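Putative lipoprotein (Bacteroides fragilis, PDB 3QNK) probably captures nutrients such as glycans at the bacterial outer membrane for import through a SusC-like transporter, as SusD itself does. Local coordinates at residues T219-Y224 with R318-I323; D282-A287 with G314-F319. One frame throughout, in Å; residues are numbered along the deposited sequence.

Contact 1 of 2, residues T219-Y224 with R318-I323; sequences TTPEKY and RFYANI
Pro221 and Tyr224, on the first turn of the short helix 221-225, pack against Arg318, Tyr320 and Ala321 of helix 317-322 in a largely buried helix-to-helix contact with no hydrogen bond across it. The backbones come nearest at Pro221 and Ala321, whose CA atoms are 4.8 Å apart. Pro221 runs alongside the base of Tyr320, the proline CG 3.6 Å from Tyr320 CB. The Tyr320 ring then runs on past the proline, and its hydroxyl bonds to Tyr312 O and Arg315 N. The Tyr224 ring is the other main surface. With CG anti to the backbone N (chi1 -174°), it extends across to helix 317-322, where Arg318 CG sits over one face, 3.8 Å from the ring centroid, in a CH-pi contact. Tyr224 CD2 meets the methyl of Ala321 at 3.5 Å. Arg318 thus offers the ring its aliphatic stem; its guanidinium plane is turned 76° from the ring and is engaged by Glu446 and Glu442 of helix 432-446. Each helix is also tied within itself. Thr220 is the N-cap of helix 221-225, its OG1 accepting from Lys223 N at 3.3 Å, while Asn322 ND2 donates to Arg318 O at 2.6 Å and Asn322 OD1 accepts from Lys363 NZ. The seam is therefore held mainly by carbon contacts; the polar ends of Arg318 and Tyr320 are satisfied outside it, and the amide of Asn322 by Arg318 O and Lys363, so that the same side chains connect this apolar seam to its polar surroundings.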
loop_
_atom_site.group_PDB
_atom_site.type_symbol
_atom_site.label_atom_id
_atom_site.label_comp_id
_atom_site.label_asym_id
_atom_site.label_seq_id
_atom_site.Cartn_x
_atom_site.Cartn_y
_atom_site.Cartn_z
ATOM N N THR B 219 23.760 -24.194 -25.404
ATOM C CA THR B 219 23.979 -25.607 -25.718
ATOM C C THR B 219 24.368 -26.434 -24.492
ATOM O O THR B 219 24.360 -27.666 -24.567
ATOM C CB THR B 219 24.977 -25.759 -26.860
ATOM O OG1 THR B 219 26.117 -24.934 -26.608
ATOM C CG2 THR B 219 24.341 -25.422 -28.213
ATOM N N THR B 220 24.661 -25.772 -23.364
ATOM C CA THR B 220 24.886 -26.427 -22.072
ATOM C C THR B 220 24.009 -25.733 -21.021
ATOM O O THR B 220 23.720 -24.533 -21.164
ATOM C CB THR B 220 26.362 -26.468 -21.646
ATOM O OG1 THR B 220 26.817 -25.173 -21.295
ATOM C CG2 THR B 220 27.262 -27.109 -22.653
ATOM N N PRO B 221 23.556 -26.467 -19.972
ATOM C CA PRO B 221 22.742 -25.834 -18.907
ATOM C C PRO B 221 23.386 -24.580 -18.296
ATOM O O PRO B 221 22.714 -23.555 -18.172
ATOM C CB PRO B 221 22.641 -26.942 -17.862
ATOM C CG PRO B 221 22.778 -28.182 -18.637
ATOM C CD PRO B 221 23.797 -27.889 -19.668
ATOM N N GLU B 222 24.708 -24.658 -17.964
ATOM C CA GLU B 222 25.477 -23.551 -17.408
ATOM C C GLU B 222 25.426 -22.359 -18.371
ATOM O O GLU B 222 25.135 -21.248 -17.939
ATOM C CB GLU B 222 26.918 -23.991 -17.127
ATOM N N LYS B 223 25.644 -22.604 -19.685
ATOM C CA LYS B 223 25.616 -21.576 -20.742
ATOM C C LYS B 223 24.257 -20.871 -20.805
ATOM O O LYS B 223 24.213 -19.653 -20.846
ATOM C CB LYS B 223 25.943 -22.180 -22.115
ATOM C CG LYS B 223 27.414 -22.158 -22.472
ATOM C CD LYS B 223 27.646 -22.958 -23.738
ATOM C CE LYS B 223 29.045 -22.803 -24.249
ATOM N NZ LYS B 223 29.195 -23.434 -25.588
ATOM N N TYR B 224 23.155 -21.634 -20.786
ATOM C CA TYR B 224 21.801 -21.080 -20.819
ATOM C C TYR B 224 21.526 -20.246 -19.567
ATOM O O TYR B 224 21.089 -19.100 -19.701
ATOM C CB TYR B 224 20.757 -22.187 -20.973
ATOM C CG TYR B 224 19.348 -21.662 -21.163
ATOM C CD1 TYR B 224 18.857 -21.365 -22.433
ATOM C CD2 TYR B 224 18.490 -21.503 -20.079
ATOM C CE1 TYR B 224 17.553 -20.910 -22.614
ATOM C CE2 TYR B 224 17.196 -21.023 -20.248
ATOM C CZ TYR B 224 16.729 -20.741 -21.517
ATOM O OH TYR B 224 15.450 -20.278 -21.680
ATOM N N ARG B 318 17.606 -26.721 -21.059
ATOM C CA ARG B 318 16.683 -25.860 -20.290
ATOM C C ARG B 318 16.119 -26.590 -19.085
ATOM O O ARG B 318 15.716 -25.938 -18.121
ATOM C CB ARG B 318 15.555 -25.297 -21.157
ATOM C CG ARG B 318 16.034 -24.306 -22.217
ATOM C CD ARG B 318 14.942 -23.867 -23.170
ATOM N NE ARG B 318 14.400 -24.977 -23.948
ATOM C CZ ARG B 318 13.522 -24.844 -24.937
ATOM N NH1 ARG B 318 13.092 -23.649 -25.294
ATOM N NH2 ARG B 318 13.074 -25.906 -25.580
ATOM N N PHE B 319 16.127 -27.935 -19.106
ATOM C CA PHE B 319 15.653 -28.715 -17.976
ATOM C C PHE B 319 16.569 -28.477 -16.764
ATOM O O PHE B 319 16.081 -28.067 -15.715
ATOM C CB PHE B 319 15.553 -30.203 -18.315
ATOM C CG PHE B 319 15.271 -31.060 -17.108
ATOM C CD1 PHE B 319 13.977 -31.168 -16.595
ATOM C CD2 PHE B 319 16.303 -31.728 -16.450
ATOM C CE1 PHE B 319 13.720 -31.949 -15.476
ATOM C CE2 PHE B 319 16.041 -32.504 -15.316
ATOM C CZ PHE B 319 14.748 -32.620 -14.849
ATOM N N TYR B 320 17.888 -28.701 -16.930
ATOM C CA TYR B 320 18.915 -28.547 -15.884
ATOM C C TYR B 320 19.140 -27.082 -15.546
ATOM O O TYR B 320 19.608 -26.775 -14.456
ATOM C CB TYR B 320 20.243 -29.230 -16.304
ATOM C CG TYR B 320 20.049 -30.689 -16.664
ATOM C CD1 TYR B 320 19.820 -31.649 -15.678
ATOM C CD2 TYR B 320 19.945 -31.091 -17.996
ATOM C CE1 TYR B 320 19.576 -32.981 -16.010
ATOM C CE2 TYR B 320 19.703 -32.423 -18.338
ATOM C CZ TYR B 320 19.521 -33.362 -17.348
ATOM O OH TYR B 320 19.219 -34.647 -17.737
ATOM N N ALA B 321 18.748 -26.190 -16.455
ATOM C CA ALA B 321 18.850 -24.748 -16.292
ATOM C C ALA B 321 17.727 -24.206 -15.433
ATOM O O ALA B 321 17.919 -23.190 -14.770
ATOM C CB ALA B 321 18.822 -24.067 -17.650
ATOM N N ASN B 322 16.551 -24.848 -15.455
ATOM C CA ASN B 322 15.379 -24.382 -14.719
ATOM C C ASN B 322 15.037 -25.154 -13.436
ATOM O O ASN B 322 14.420 -24.574 -12.523
ATOM C CB ASN B 322 14.148 -24.512 -15.617
ATOM C CG ASN B 322 13.968 -23.441 -16.638
ATOM O OD1 ASN B 322 13.126 -22.566 -16.462
ATOM N ND2 ASN B 322 14.658 -23.550 -17.773
ATOM N N ILE B 323 15.302 -26.482 -13.416
ATOM C CA ILE B 323 14.831 -27.334 -12.338
ATOM C C ILE B 323 15.928 -27.787 -11.383
ATOM O O ILE B 323 16.935 -28.354 -11.812
ATOM C CB ILE B 323 14.077 -28.565 -12.962
ATOM C CG1 ILE B 323 12.983 -28.163 -14.001
ATOM C CG2 ILE B 323 13.508 -29.503 -11.914
ATOM C CD1 ILE B 323 11.918 -27.084 -13.571
#

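Contact 2 of 2, residues D282-A287 with G314-F319; sequences DAFEMA and GREPRF
Backbone hydrogen bonds join Glu285 to Glu316 and Ala287 to Gly314, forming a single antiparallel bridge between the chain after helix 278-283 and the lead-in to helix 317-322. Glu316 N donates to Glu285 O at 3.0 Å and Ala287 N to Gly314 O at 2.9 Å, leaving Met286 and Arg315 between them as a non-hydrogen-bonded pair. The apolar part centres on Phe284 and Phe319, whose rings form a T-shaped pair: the edge of Phe319 faces Phe284, with centroids 5.5 Å apart and planes at 76°. Phe319 CA lies over the same ring, 3.9 Å from its centroid, and Ile445 of helix 432-446 also touches Phe284. At the outer end, selenomethionine Met286 folds back: the bend at chi2 (-58°) brings SE to 3.8 Å from Arg315 CD, and that at chi3 turns the methyl CE toward Gly314 O. Arg315 lays its CG over a face of the Phe319 ring, while its NH1 reaches Phe284 O in a weak bond and also Ile281 O. Among the charged groups, Glu316 caps helix 317-322: OE1 accepts from Arg318 N, approaching from above the carboxylate plane, and from Arg318 NE at 3.0 Å through its syn lone pair. Arg318 NH2 meets OE2 at 3.0 Å, completing a side-on salt bridge, and the guanidinium is shared with Glu446 and Glu442. Glu285 pairs instead with Arg419. Three Arg318 nitrogens gripping one carboxylate probably favour its ionised form and limit its rotation, and with the backbone bridge probably help to hold the helix start in place.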
loop_
_atom_site.group_PDB
_atom_site.type_symbol
_atom_site.label_atom_id
_atom_site.label_comp_id
_atom_site.label_asym_id
_atom_site.label_seq_id
_atom_site.Cartn_x
_atom_site.Cartn_y
_atom_site.Cartn_z
ATOM N N ASP B 282 7.449 -33.047 -16.999
ATOM C CA ASP B 282 7.064 -33.942 -18.100
ATOM C C ASP B 282 7.157 -33.279 -19.466
ATOM O O ASP B 282 7.345 -33.985 -20.459
ATOM C CB ASP B 282 5.625 -34.449 -17.889
ATOM C CG ASP B 282 5.467 -35.564 -16.844
ATOM O OD1 ASP B 282 6.505 -36.154 -16.424
ATOM O OD2 ASP B 282 4.306 -35.874 -16.477
ATOM N N ALA B 283 7.011 -31.925 -19.518
ATOM C CA ALA B 283 7.017 -31.134 -20.738
ATOM C C ALA B 283 8.451 -30.856 -21.283
ATOM O O ALA B 283 8.586 -30.477 -22.457
ATOM C CB ALA B 283 6.285 -29.840 -20.500
ATOM N N PHE B 284 9.511 -31.058 -20.466
ATOM C CA PHE B 284 10.892 -30.909 -20.931
ATOM C C PHE B 284 11.266 -32.121 -21.762
ATOM O O PHE B 284 11.152 -33.255 -21.310
ATOM C CB PHE B 284 11.879 -30.738 -19.775
ATOM C CG PHE B 284 11.850 -29.385 -19.127
ATOM C CD1 PHE B 284 12.610 -28.334 -19.640
ATOM C CD2 PHE B 284 11.093 -29.163 -17.989
ATOM C CE1 PHE B 284 12.592 -27.077 -19.034
ATOM C CE2 PHE B 284 11.082 -27.911 -17.371
ATOM C CZ PHE B 284 11.818 -26.871 -17.901
ATOM N N GLU B 285 11.642 -31.877 -23.001
ATOM C CA GLU B 285 12.008 -32.914 -23.951
ATOM C C GLU B 285 13.369 -33.489 -23.677
ATOM O O GLU B 285 14.192 -32.860 -23.003
ATOM C CB GLU B 285 12.024 -32.324 -25.363
ATOM C CG GLU B 285 10.660 -31.990 -25.935
ATOM C CD GLU B 285 10.779 -31.227 -27.234
ATOM O OE1 GLU B 285 11.291 -31.815 -28.213
ATOM O OE2 GLU B 285 10.427 -30.023 -27.260
HETATM N N MSE B 286 13.647 -34.650 -24.297
HETATM C CA MSE B 286 14.964 -35.275 -24.280
HETATM C C MSE B 286 15.897 -34.402 -25.126
HETATM O O MSE B 286 15.415 -33.630 -25.963
HETATM C CB MSE B 286 14.876 -36.707 -24.828
HETATM C CG MSE B 286 13.947 -37.580 -24.025
HETATM SE SE MSE B 286 14.451 -37.685 -22.153
HETATM C CE MSE B 286 16.003 -38.774 -22.256
ATOM N N ALA B 287 17.219 -34.522 -24.934
ATOM C CA ALA B 287 18.210 -33.705 -25.661
ATOM C C ALA B 287 18.081 -33.803 -27.171
ATOM O O ALA B 287 18.465 -32.848 -27.842
ATOM C CB ALA B 287 19.609 -34.076 -25.246
ATOM N N GLY B 314 19.378 -37.376 -19.432
ATOM C CA GLY B 314 19.282 -37.119 -20.871
ATOM C C GLY B 314 18.379 -36.029 -21.394
ATOM O O GLY B 314 18.082 -36.008 -22.599
ATOM N N ARG B 315 17.987 -35.094 -20.516
ATOM C CA ARG B 315 17.090 -33.988 -20.862
ATOM C C ARG B 315 17.796 -32.888 -21.635
ATOM O O ARG B 315 19.033 -32.834 -21.655
ATOM C CB ARG B 315 16.481 -33.395 -19.583
ATOM C CG ARG B 315 15.556 -34.319 -18.804
ATOM C CD ARG B 315 14.365 -34.873 -19.573
ATOM N NE ARG B 315 13.616 -35.726 -18.665
ATOM C CZ ARG B 315 12.406 -35.444 -18.203
ATOM N NH1 ARG B 315 11.734 -34.401 -18.675
ATOM N NH2 ARG B 315 11.832 -36.236 -17.303
ATOM N N GLU B 316 17.011 -32.016 -22.291
ATOM C CA GLU B 316 17.552 -30.871 -23.039
ATOM C C GLU B 316 18.111 -29.792 -22.037
ATOM O O GLU B 316 17.657 -29.764 -20.887
ATOM C CB GLU B 316 16.484 -30.292 -23.969
ATOM C CG GLU B 316 15.271 -29.736 -23.245
ATOM C CD GLU B 316 15.025 -28.247 -23.425
ATOM O OE1 GLU B 316 16.002 -27.461 -23.476
ATOM O OE2 GLU B 316 13.832 -27.870 -23.494
ATOM N N PRO B 317 19.100 -28.926 -22.421
ATOM C CA PRO B 317 19.720 -28.007 -21.437
ATOM C C PRO B 317 18.781 -27.174 -20.548
ATOM O O PRO B 317 19.125 -26.960 -19.384
ATOM C CB PRO B 317 20.571 -27.090 -22.321
ATOM C CG PRO B 317 20.994 -27.954 -23.447
ATOM C CD PRO B 317 19.800 -28.833 -23.728
ATOM N N ARG B 318 17.606 -26.721 -21.059
ATOM C CA ARG B 318 16.683 -25.860 -20.290
ATOM C C ARG B 318 16.119 -26.590 -19.085
ATOM O O ARG B 318 15.716 -25.938 -18.121
ATOM C CB ARG B 318 15.555 -25.297 -21.157
ATOM C CG ARG B 318 16.034 -24.306 -22.217
ATOM C CD ARG B 318 14.942 -23.867 -23.170
ATOM N NE ARG B 318 14.400 -24.977 -23.948
ATOM C CZ ARG B 318 13.522 -24.844 -24.937
ATOM N NH1 ARG B 318 13.092 -23.649 -25.294
ATOM N NH2 ARG B 318 13.074 -25.906 -25.580
ATOM N N PHE B 319 16.127 -27.935 -19.106
ATOM C CA PHE B 319 15.653 -28.715 -17.976
ATOM C C PHE B 319 16.569 -28.477 -16.764
ATOM O O PHE B 319 16.081 -28.067 -15.715
ATOM C CB PHE B 319 15.553 -30.203 -18.315
ATOM C CG PHE B 319 15.271 -31.060 -17.108
ATOM C CD1 PHE B 319 13.977 -31.168 -16.595
ATOM C CD2 PHE B 319 16.303 -31.728 -16.450
ATOM C CE1 PHE B 319 13.720 -31.949 -15.476
ATOM C CE2 PHE B 319 16.041 -32.504 -15.316
ATOM C CZ PHE B 319 14.748 -32.620 -14.849
#

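The two contacts lie to one side of the molecule, with their centres about 9 Å apart, and both use helix 317-322. Along the chain, 219-224 comes first, then 282-287, and finally the continuous stretch 314-323 that serves both. Contact 2 sets the start of the helix against the chain leaving helix 278-283, whereas contact 1 packs Arg318, Tyr320 and Ala321 against helix 221-225; Arg318 and Phe319 belong to both segment pairs. They also touch directly, through Pro221 CB and Pro317 O, 3.8 Å apart. The short helix and its lead-in, in the SusD-family region, thereby join two other parts of the chain, 219-224 and 282-287.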